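Local atomic coordinates of CRISPR-associated protein CasA/Cse1 (Thermus thermophilus, PDB entry 4AN8), a protein that serves as a subunit of the Cascade ribonucleoprotein complex, part of a CRISPR immune system that probably protects the bacterium against viruses, plasmids and other mobile genetic elements. Residues H57-L61 with L199-L203; L191-T195 with A319-A325; I341-G347 with R359-L365. All blocks are in the same frame, centred on the assembly; numbering follows the deposited sequence.

Contact 1: residues H57-L61 with L199-L203; sequences HRLLL and LLETL
H57 reaches helix 199-206 with the CD2-NE2 side of its imidazole, which meets L199, T202 and L203. Two torsions account for this: CG lies beside the backbone N and anti to the carbonyl carbon (chi1 -74°), and chi2 of 93° sets the ring roughly crosswise to the CA-CB-CG plane. The rotation is further fixed by ND1, which is hydrogen-bonded to the carbonyl oxygen of E53, one helical turn earlier. NE2 approaches the T202 methyl CG2 at 3.6 Å, the two side chains crossing at about a right angle, and lies 4.0 Å from CD1 of L199; both carbons come obliquely to the ring. By contrast, L203 CD2 sits at the ring edge, near its plane, 4.1 Å from H57 CD2. T202 presents its methyl here, while its hydroxyl is hydrogen-bonded to the backbone N of G196, just ahead of its helix.

This is plain helix-to-helix packing in the buried interior. The short axes of 57-61 and 199-203 cross at -75° and come no closer than 11.5 Å, a wide spacing bridged mainly by side chains, with no hydrogen bond across it. L203 does most of the bridging. Its CD2 methyl also lies 4.1 Å from CB of L60, and so enters between residues one turn apart on helix 50-67. L61 slants across L203 as well, its CD2 meeting the L203 carbonyl oxygen at 3.8 Å in addition to the methyl. L60 reaches more loosely toward L199, CD1 to CD2 at 4.5 Å, while L36 of helix 32-37 packs against both L60 and L203.

Contact 2: residues L191-T195 with A319-A325; sequences LFLPT and AATLEHA
Strand 191-195, an edge strand of a three-stranded antiparallel sheet, packs F192 and P194 against the first turns of helix 320-333. The one polar link is short: T321 OG1 donates to the carbonyl oxygen of F192 at 2.7 Å. The hydroxyl approaches from above the carbonyl plane, 44° out of it, and so does not follow a lone pair. T321 can make this bond because OG1 sits between its backbone N and carbonyl carbon (chi1 59°), with CG2 turned beside the N.

As a strand-on-helix packing the two run roughly alike, their short axes 24° apart in direction and 7.5 Å apart at closest approach. The helix begins beside the phenylalanine: A319, at the N-cap position, lays CB 3.8 Å from F192 CB and equally near CG and CD1, oblique to the ring. Farther along, L322 CD2 reaches F192 CD2 at 4.3 Å. P194 crosses T321 at about a right angle, its CD near OG1 at 3.7 Å, and then presses its CB against the methyl of A325 at 3.5 Å, tighter than ordinary carbon contact. L205 of helix 199-206 also packs against P194.

Contact 3: residues I341-G347 with R359-L365; sequences ITLRVLG and RREVYPL
R360 and its cross-strand neighbours L346 and R344 can be traced atom by atom. CB of R360 starts 4.0 Å from CD2 of L346. With CG anti to the backbone N (chi1 167°), the chain then rises alongside L346, and CG passes the same methyl at 3.9 Å. CD touches it too and meets R344 NH1 at 3.3 Å. A bend at chi3 (37°) turns the tip, leaving NE 4.2 Å from R344 NH1. The two arginines point the same way with guanidinium planes 58° apart, and both form salt bridges to E53 of helix 50-67, R360 through NH1 and R344 through NH1; the shared carboxylate probably offsets their like charges.

Beneath them lies the ladder of the hairpin formed by strands 342-351 and 354-364. Its antiparallel hydrogen-bonded residue pairs each exchange two backbone bonds, such as L343 N to Y363 O at 2.7 Å; at G347-R359 one of the two is weak.

V345, E361 and Y363 occupy the opposite face. There V345 CG2 meets the tyrosine ring edge at CE2, 3.9 Å away. Y363 OH donates to E361 OE1 at 2.8 Å from above the carboxylate plane. R359 forms a salt bridge to OE2, side-on with NE and NH2, while its NH1 is hydrogen-bonded to the carbonyl oxygen of S298. Past the ladder, L365 CD1 slants over to I341 CG2 at 3.9 Å.

From the N terminus, helix 50-67 supplies the first half of contact 1, and 137 residues intervene before 199-203 closes that loop. Contact 2 has by then opened at strand 191-195, just ahead of helix 199-206, and closes only at 319-325; the two therefore cross along the chain. Contact 3 follows in series as a local hairpin with 11 residues between its segments. In space, contacts 2 and 3 share one sheet, since 191-195 pairs with 342-351, and their centres lie about 10 Å apart. Contacts 1 and 2 touch directly, H57 meeting L193 and T202 meeting T195, which joins the helices to that sheet; contacts 1 and 3 do not touch.

Contact 1: residues H57-L61 with L199-L203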
loop_
_atom_site.group_PDB
_atom_site.type_symbol
_atom_site.label_atom_id
_atom_site.label_comp_id
_atom_site.label_asym_id
_atom_site.label_seq_id
_atom_site.Cartn_x
_atom_site.Cartn_y
_atom_site.Cartn_z
ATOM N N HIS A 57 10.388 0.390 -3.370
ATOM C CA HIS A 57 10.871 0.076 -2.023
ATOM C C HIS A 57 11.016 -1.419 -1.802
ATOM O O HIS A 57 11.983 -1.843 -1.174
ATOM C CB HIS A 57 9.942 0.613 -0.935
ATOM C CG HIS A 57 10.018 2.087 -0.758
ATOM N ND1 HIS A 57 9.169 2.956 -1.410
ATOM C CD2 HIS A 57 10.862 2.857 -0.030
ATOM C CE1 HIS A 57 9.480 4.198 -1.079
ATOM N NE2 HIS A 57 10.494 4.163 -0.236
ATOM N N ARG A 58 10.058 -2.215 -2.286
ATOM C CA ARG A 58 10.097 -3.672 -2.034
ATOM C C ARG A 58 11.255 -4.360 -2.764
ATOM O O ARG A 58 11.875 -5.264 -2.220
ATOM C CB ARG A 58 8.756 -4.361 -2.346
ATOM C CG ARG A 58 7.593 -3.848 -1.487
ATOM C CD ARG A 58 6.203 -4.089 -2.128
ATOM N NE ARG A 58 5.897 -5.518 -2.236
ATOM C CZ ARG A 58 5.475 -6.269 -1.221
ATOM N NH1 ARG A 58 5.316 -5.726 -0.027
ATOM N NH2 ARG A 58 5.228 -7.567 -1.399
ATOM N N LEU A 59 11.544 -3.922 -3.984
ATOM C CA LEU A 59 12.729 -4.383 -4.697
ATOM C C LEU A 59 14.040 -4.011 -3.943
ATOM O O LEU A 59 14.916 -4.858 -3.738
ATOM C CB LEU A 59 12.731 -3.837 -6.116
ATOM C CG LEU A 59 13.950 -4.234 -6.964
ATOM C CD1 LEU A 59 14.103 -5.759 -7.028
ATOM C CD2 LEU A 59 13.866 -3.637 -8.399
ATOM N N LEU A 60 14.158 -2.757 -3.504
ATOM C CA LEU A 60 15.341 -2.340 -2.757
ATOM C C LEU A 60 15.503 -3.160 -1.477
ATOM O O LEU A 60 16.610 -3.597 -1.154
ATOM C CB LEU A 60 15.302 -0.846 -2.400
ATOM C CG LEU A 60 15.391 0.073 -3.623
ATOM C CD1 LEU A 60 15.403 1.517 -3.190
ATOM C CD2 LEU A 60 16.606 -0.268 -4.487
ATOM N N LEU A 61 14.399 -3.336 -0.745
ATOM C CA LEU A 61 14.396 -4.150 0.468
ATOM C C LEU A 61 14.802 -5.609 0.198
ATOM O O LEU A 61 15.527 -6.204 0.984
ATOM C CB LEU A 61 13.029 -4.111 1.130
ATOM C CG LEU A 61 12.682 -2.726 1.677
ATOM C CD1 LEU A 61 11.139 -2.581 1.851
ATOM C CD2 LEU A 61 13.427 -2.478 2.989
ATOM N N LEU A 199 15.741 8.587 2.227
ATOM C CA LEU A 199 15.544 7.240 1.745
ATOM C C LEU A 199 16.243 6.228 2.645
ATOM O O LEU A 199 15.734 5.119 2.845
ATOM C CB LEU A 199 16.047 7.122 0.291
ATOM C CG LEU A 199 15.823 5.736 -0.351
ATOM C CD1 LEU A 199 14.323 5.297 -0.271
ATOM C CD2 LEU A 199 16.357 5.682 -1.802
ATOM N N LEU A 200 17.411 6.578 3.178
ATOM C CA LEU A 200 18.064 5.666 4.115
ATOM C C LEU A 200 17.156 5.361 5.291
ATOM O O LEU A 200 16.963 4.195 5.641
ATOM C CB LEU A 200 19.391 6.223 4.643
ATOM C CG LEU A 200 20.027 5.386 5.753
ATOM C CD1 LEU A 200 20.508 4.095 5.182
ATOM C CD2 LEU A 200 21.196 6.156 6.373
ATOM N N GLU A 201 16.586 6.392 5.898
ATOM C CA GLU A 201 15.732 6.175 7.065
ATOM C C GLU A 201 14.534 5.307 6.689
ATOM O O GLU A 201 14.168 4.369 7.417
ATOM C CB GLU A 201 15.265 7.501 7.673
ATOM C CG GLU A 201 16.411 8.330 8.242
ATOM C CD GLU A 201 15.977 9.661 8.887
ATOM O OE1 GLU A 201 14.788 10.046 8.846
ATOM O OE2 GLU A 201 16.858 10.338 9.442
ATOM N N THR A 202 13.941 5.619 5.538
ATOM C CA THR A 202 12.758 4.902 5.099
ATOM C C THR A 202 13.071 3.412 4.913
ATOM O O THR A 202 12.400 2.569 5.503
ATOM C CB THR A 202 12.144 5.529 3.840
ATOM O OG1 THR A 202 11.689 6.844 4.168
ATOM C CG2 THR A 202 10.952 4.685 3.336
ATOM N N LEU A 203 14.098 3.093 4.137
ATOM C CA LEU A 203 14.537 1.699 4.043
ATOM C C LEU A 203 14.768 1.074 5.424
ATOM O O LEU A 203 14.286 -0.022 5.696
ATOM C CB LEU A 203 15.796 1.564 3.170
ATOM C CG LEU A 203 15.531 1.902 1.701
ATOM C CD1 LEU A 203 16.782 1.803 0.865
ATOM C CD2 LEU A 203 14.396 1.030 1.091
#

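Contact 2: residues L191-T195 with A319-A325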
loop_
_atom_site.group_PDB
_atom_site.type_symbol
_atom_site.label_atom_id
_atom_site.label_comp_id
_atom_site.label_asym_id
_atom_site.label_seq_id
_atom_site.Cartn_x
_atom_site.Cartn_y
_atom_site.Cartn_z
ATOM N N LEU A 191 -0.747 -1.482 1.737
ATOM C CA LEU A 191 0.638 -1.661 2.181
ATOM C C LEU A 191 1.079 -0.574 3.169
ATOM O O LEU A 191 0.917 0.622 2.891
ATOM C CB LEU A 191 1.576 -1.687 0.978
ATOM C CG LEU A 191 1.218 -2.797 -0.028
ATOM C CD1 LEU A 191 2.211 -2.788 -1.204
ATOM C CD2 LEU A 191 1.182 -4.179 0.652
ATOM N N PHE A 192 1.630 -0.994 4.308
ATOM C CA PHE A 192 2.152 -0.056 5.302
ATOM C C PHE A 192 3.627 0.241 5.078
ATOM O O PHE A 192 4.488 -0.655 5.174
ATOM C CB PHE A 192 1.919 -0.554 6.728
ATOM C CG PHE A 192 0.476 -0.584 7.113
ATOM C CD1 PHE A 192 -0.370 -1.555 6.600
ATOM C CD2 PHE A 192 -0.049 0.370 7.973
ATOM C CE1 PHE A 192 -1.706 -1.590 6.952
ATOM C CE2 PHE A 192 -1.404 0.350 8.326
ATOM C CZ PHE A 192 -2.230 -0.632 7.818
ATOM N N LEU A 193 3.914 1.504 4.788
ATOM C CA LEU A 193 5.286 1.918 4.531
ATOM C C LEU A 193 5.713 3.082 5.406
ATOM O O LEU A 193 5.577 4.236 5.017
ATOM C CB LEU A 193 5.461 2.294 3.053
ATOM C CG LEU A 193 6.878 2.720 2.692
ATOM C CD1 LEU A 193 7.695 1.495 2.253
ATOM C CD2 LEU A 193 6.869 3.808 1.618
ATOM N N PRO A 194 6.227 2.789 6.605
ATOM C CA PRO A 194 6.774 3.855 7.442
ATOM C C PRO A 194 7.849 4.616 6.674
ATOM O O PRO A 194 8.562 4.038 5.843
ATOM C CB PRO A 194 7.405 3.100 8.602
ATOM C CG PRO A 194 6.620 1.855 8.684
ATOM C CD PRO A 194 6.313 1.476 7.260
ATOM N N THR A 195 7.952 5.911 6.948
ATOM C CA THR A 195 8.752 6.794 6.126
ATOM C C THR A 195 9.521 7.754 7.015
ATOM O O THR A 195 8.972 8.281 7.994
ATOM C CB THR A 195 7.850 7.547 5.127
ATOM O OG1 THR A 195 7.482 6.652 4.066
ATOM C CG2 THR A 195 8.544 8.727 4.538
ATOM N N ALA A 319 0.873 -4.605 10.683
ATOM C CA ALA A 319 1.900 -4.890 9.688
ATOM C C ALA A 319 3.250 -4.921 10.411
ATOM O O ALA A 319 3.505 -4.069 11.288
ATOM C CB ALA A 319 1.901 -3.808 8.598
ATOM N N ALA A 320 4.102 -5.886 10.039
ATOM C CA ALA A 320 5.443 -6.021 10.624
ATOM C C ALA A 320 6.309 -4.761 10.432
ATOM O O ALA A 320 7.019 -4.342 11.360
ATOM C CB ALA A 320 6.176 -7.297 10.080
ATOM N N THR A 321 6.240 -4.149 9.247
ATOM C CA THR A 321 6.953 -2.889 9.026
ATOM C C THR A 321 6.553 -1.840 10.046
ATOM O O THR A 321 7.392 -1.086 10.528
ATOM C CB THR A 321 6.760 -2.309 7.589
ATOM O OG1 THR A 321 5.354 -2.081 7.321
ATOM C CG2 THR A 321 7.376 -3.261 6.519
ATOM N N LEU A 322 5.270 -1.762 10.365
ATOM C CA LEU A 322 4.785 -0.765 11.337
ATOM C C LEU A 322 5.213 -1.157 12.760
ATOM O O LEU A 322 5.630 -0.318 13.547
ATOM C CB LEU A 322 3.261 -0.600 11.247
ATOM C CG LEU A 322 2.585 0.316 12.293
ATOM C CD1 LEU A 322 3.197 1.706 12.242
ATOM C CD2 LEU A 322 1.076 0.407 12.099
ATOM N N GLU A 323 5.150 -2.438 13.077
ATOM C CA GLU A 323 5.647 -2.893 14.375
ATOM C C GLU A 323 7.127 -2.563 14.513
ATOM O O GLU A 323 7.561 -2.060 15.540
ATOM C CB GLU A 323 5.399 -4.385 14.583
ATOM C CG GLU A 323 5.690 -4.866 15.995
ATOM C CD GLU A 323 5.257 -6.318 16.238
ATOM O OE1 GLU A 323 4.947 -7.030 15.257
ATOM O OE2 GLU A 323 5.222 -6.752 17.412
ATOM N N HIS A 324 7.895 -2.836 13.462
ATOM C CA HIS A 324 9.348 -2.597 13.465
ATOM C C HIS A 324 9.676 -1.095 13.541
ATOM O O HIS A 324 10.506 -0.682 14.346
ATOM C CB HIS A 324 9.978 -3.241 12.227
ATOM C CG HIS A 324 11.347 -2.743 11.897
ATOM N ND1 HIS A 324 12.476 -3.156 12.569
ATOM C CD2 HIS A 324 11.778 -1.885 10.941
ATOM C CE1 HIS A 324 13.539 -2.582 12.041
ATOM N NE2 HIS A 324 13.144 -1.804 11.049
ATOM N N ALA A 325 9.007 -0.282 12.726
ATOM C CA ALA A 325 9.234 1.161 12.752
ATOM C C ALA A 325 8.917 1.730 14.144
ATOM O O ALA A 325 9.692 2.511 14.699
ATOM C CB ALA A 325 8.401 1.866 11.683
#

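Contact 3: residues I341-G347 with R359-L365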
loop_
_atom_site.group_PDB
_atom_site.type_symbol
_atom_site.label_atom_id
_atom_site.label_comp_id
_atom_site.label_asym_id
_atom_site.label_seq_id
_atom_site.Cartn_x
_atom_site.Cartn_y
_atom_site.Cartn_z
ATOM N N ILE A 341 9.199 10.857 11.676
ATOM C CA ILE A 341 8.786 9.604 11.070
ATOM C C ILE A 341 7.283 9.573 10.744
ATOM O O ILE A 341 6.457 9.823 11.617
ATOM C CB ILE A 341 9.212 8.429 11.982
ATOM C CG1 ILE A 341 10.748 8.374 12.040
ATOM C CG2 ILE A 341 8.620 7.094 11.502
ATOM C CD1 ILE A 341 11.309 7.461 13.140
ATOM N N THR A 342 6.926 9.292 9.484
ATOM C CA THR A 342 5.508 9.207 9.129
ATOM C C THR A 342 5.102 7.818 8.645
ATOM O O THR A 342 5.939 6.927 8.515
ATOM C CB THR A 342 5.091 10.235 8.064
ATOM O OG1 THR A 342 5.606 9.840 6.794
ATOM C CG2 THR A 342 5.580 11.609 8.398
ATOM N N LEU A 343 3.816 7.640 8.376
ATOM C CA LEU A 343 3.327 6.375 7.827
ATOM C C LEU A 343 2.640 6.606 6.496
ATOM O O LEU A 343 1.646 7.353 6.419
ATOM C CB LEU A 343 2.346 5.726 8.790
ATOM C CG LEU A 343 1.641 4.417 8.428
ATOM C CD1 LEU A 343 2.632 3.237 8.291
ATOM C CD2 LEU A 343 0.553 4.105 9.472
ATOM N N ARG A 344 3.159 5.983 5.440
ATOM C CA ARG A 344 2.451 6.002 4.166
ATOM C C ARG A 344 1.665 4.716 3.955
ATOM O O ARG A 344 2.163 3.625 4.240
ATOM C CB ARG A 344 3.414 6.227 3.021
ATOM C CG ARG A 344 4.154 7.509 3.152
ATOM C CD ARG A 344 4.821 7.839 1.868
ATOM N NE ARG A 344 5.156 9.254 1.819
ATOM C CZ ARG A 344 5.284 9.931 0.686
ATOM N NH1 ARG A 344 5.096 9.310 -0.476
ATOM N NH2 ARG A 344 5.592 11.221 0.718
ATOM N N VAL A 345 0.432 4.836 3.491
ATOM C CA VAL A 345 -0.322 3.662 3.086
ATOM C C VAL A 345 -0.478 3.699 1.572
ATOM O O VAL A 345 -0.910 4.706 1.014
ATOM C CB VAL A 345 -1.694 3.579 3.755
ATOM C CG1 VAL A 345 -2.411 2.292 3.301
ATOM C CG2 VAL A 345 -1.542 3.607 5.294
ATOM N N LEU A 346 -0.083 2.613 0.919
ATOM C CA LEU A 346 -0.118 2.496 -0.541
ATOM C C LEU A 346 -0.890 1.247 -0.962
ATOM O O LEU A 346 -0.744 0.190 -0.353
ATOM C CB LEU A 346 1.308 2.401 -1.098
ATOM C CG LEU A 346 2.324 3.409 -0.581
ATOM C CD1 LEU A 346 3.745 3.060 -1.055
ATOM C CD2 LEU A 346 1.929 4.828 -0.973
ATOM N N GLY A 347 -1.695 1.355 -2.008
ATOM C CA GLY A 347 -2.438 0.208 -2.506
ATOM C C GLY A 347 -3.508 0.552 -3.546
ATOM O O GLY A 347 -3.648 1.705 -3.940
ATOM N N ARG A 359 -4.324 4.636 -4.430
ATOM C CA ARG A 359 -4.282 5.634 -3.370
ATOM C C ARG A 359 -2.989 5.635 -2.573
ATOM O O ARG A 359 -2.410 4.573 -2.312
ATOM C CB ARG A 359 -5.475 5.452 -2.423
ATOM C CG ARG A 359 -6.671 6.289 -2.819
ATOM C CD ARG A 359 -7.982 5.789 -2.239
ATOM N NE ARG A 359 -7.984 5.693 -0.779
ATOM C CZ ARG A 359 -8.965 5.117 -0.087
ATOM N NH1 ARG A 359 -10.010 4.614 -0.741
ATOM N NH2 ARG A 359 -8.913 5.046 1.241
ATOM N N ARG A 360 -2.574 6.846 -2.195
ATOM C CA ARG A 360 -1.479 7.098 -1.280
ATOM C C ARG A 360 -2.030 7.840 -0.061
ATOM O O ARG A 360 -2.543 8.949 -0.175
ATOM C CB ARG A 360 -0.386 7.929 -1.968
ATOM C CG ARG A 360 0.673 8.529 -1.031
ATOM C CD ARG A 360 2.048 8.730 -1.725
ATOM N NE ARG A 360 1.891 9.144 -3.114
ATOM C CZ ARG A 360 2.543 8.634 -4.155
ATOM N NH1 ARG A 360 3.436 7.681 -4.016
ATOM N NH2 ARG A 360 2.286 9.097 -5.362
ATOM N N GLU A 361 -1.940 7.231 1.113
ATOM C CA GLU A 361 -2.336 7.953 2.319
ATOM C C GLU A 361 -1.170 8.199 3.272
ATOM O O GLU A 361 -0.282 7.377 3.400
ATOM C CB GLU A 361 -3.506 7.268 3.010
ATOM C CG GLU A 361 -4.801 7.901 2.609
ATOM C CD GLU A 361 -5.951 6.945 2.630
ATOM O OE1 GLU A 361 -6.090 6.203 3.636
ATOM O OE2 GLU A 361 -6.714 6.944 1.634
ATOM N N VAL A 362 -1.169 9.358 3.916
ATOM C CA VAL A 362 -0.087 9.721 4.798
ATOM C C VAL A 362 -0.646 9.971 6.205
ATOM O O VAL A 362 -1.655 10.668 6.376
ATOM C CB VAL A 362 0.660 10.962 4.273
ATOM C CG1 VAL A 362 1.894 11.240 5.117
ATOM C CG2 VAL A 362 1.057 10.759 2.825
ATOM N N TYR A 363 -0.007 9.381 7.209
ATOM C CA TYR A 363 -0.440 9.562 8.593
ATOM C C TYR A 363 0.778 9.833 9.444
ATOM O O TYR A 363 1.882 9.428 9.089
ATOM C CB TYR A 363 -1.143 8.318 9.125
ATOM C CG TYR A 363 -2.393 7.973 8.373
ATOM C CD1 TYR A 363 -3.581 8.630 8.648
ATOM C CD2 TYR A 363 -2.381 7.018 7.367
ATOM C CE1 TYR A 363 -4.723 8.349 7.953
ATOM C CE2 TYR A 363 -3.530 6.719 6.657
ATOM C CZ TYR A 363 -4.701 7.388 6.951
ATOM O OH TYR A 363 -5.861 7.106 6.269
ATOM N N PRO A 364 0.590 10.533 10.569
ATOM C CA PRO A 364 1.702 10.556 11.518
ATOM C C PRO A 364 1.955 9.139 12.005
ATOM O O PRO A 364 1.091 8.267 11.848
ATOM C CB PRO A 364 1.197 11.457 12.658
ATOM C CG PRO A 364 -0.253 11.650 12.423
ATOM C CD PRO A 364 -0.524 11.408 10.966
ATOM N N LEU A 365 3.141 8.902 12.545
ATOM C CA LEU A 365 3.460 7.634 13.179
ATOM C C LEU A 365 3.842 7.939 14.622
ATOM O O LEU A 365 5.006 8.190 14.932
ATOM C CB LEU A 365 4.608 6.938 12.452
ATOM C CG LEU A 365 4.599 5.427 12.588
ATOM C CD1 LEU A 365 5.458 4.781 11.524
ATOM C CD2 LEU A 365 5.070 5.027 13.982
#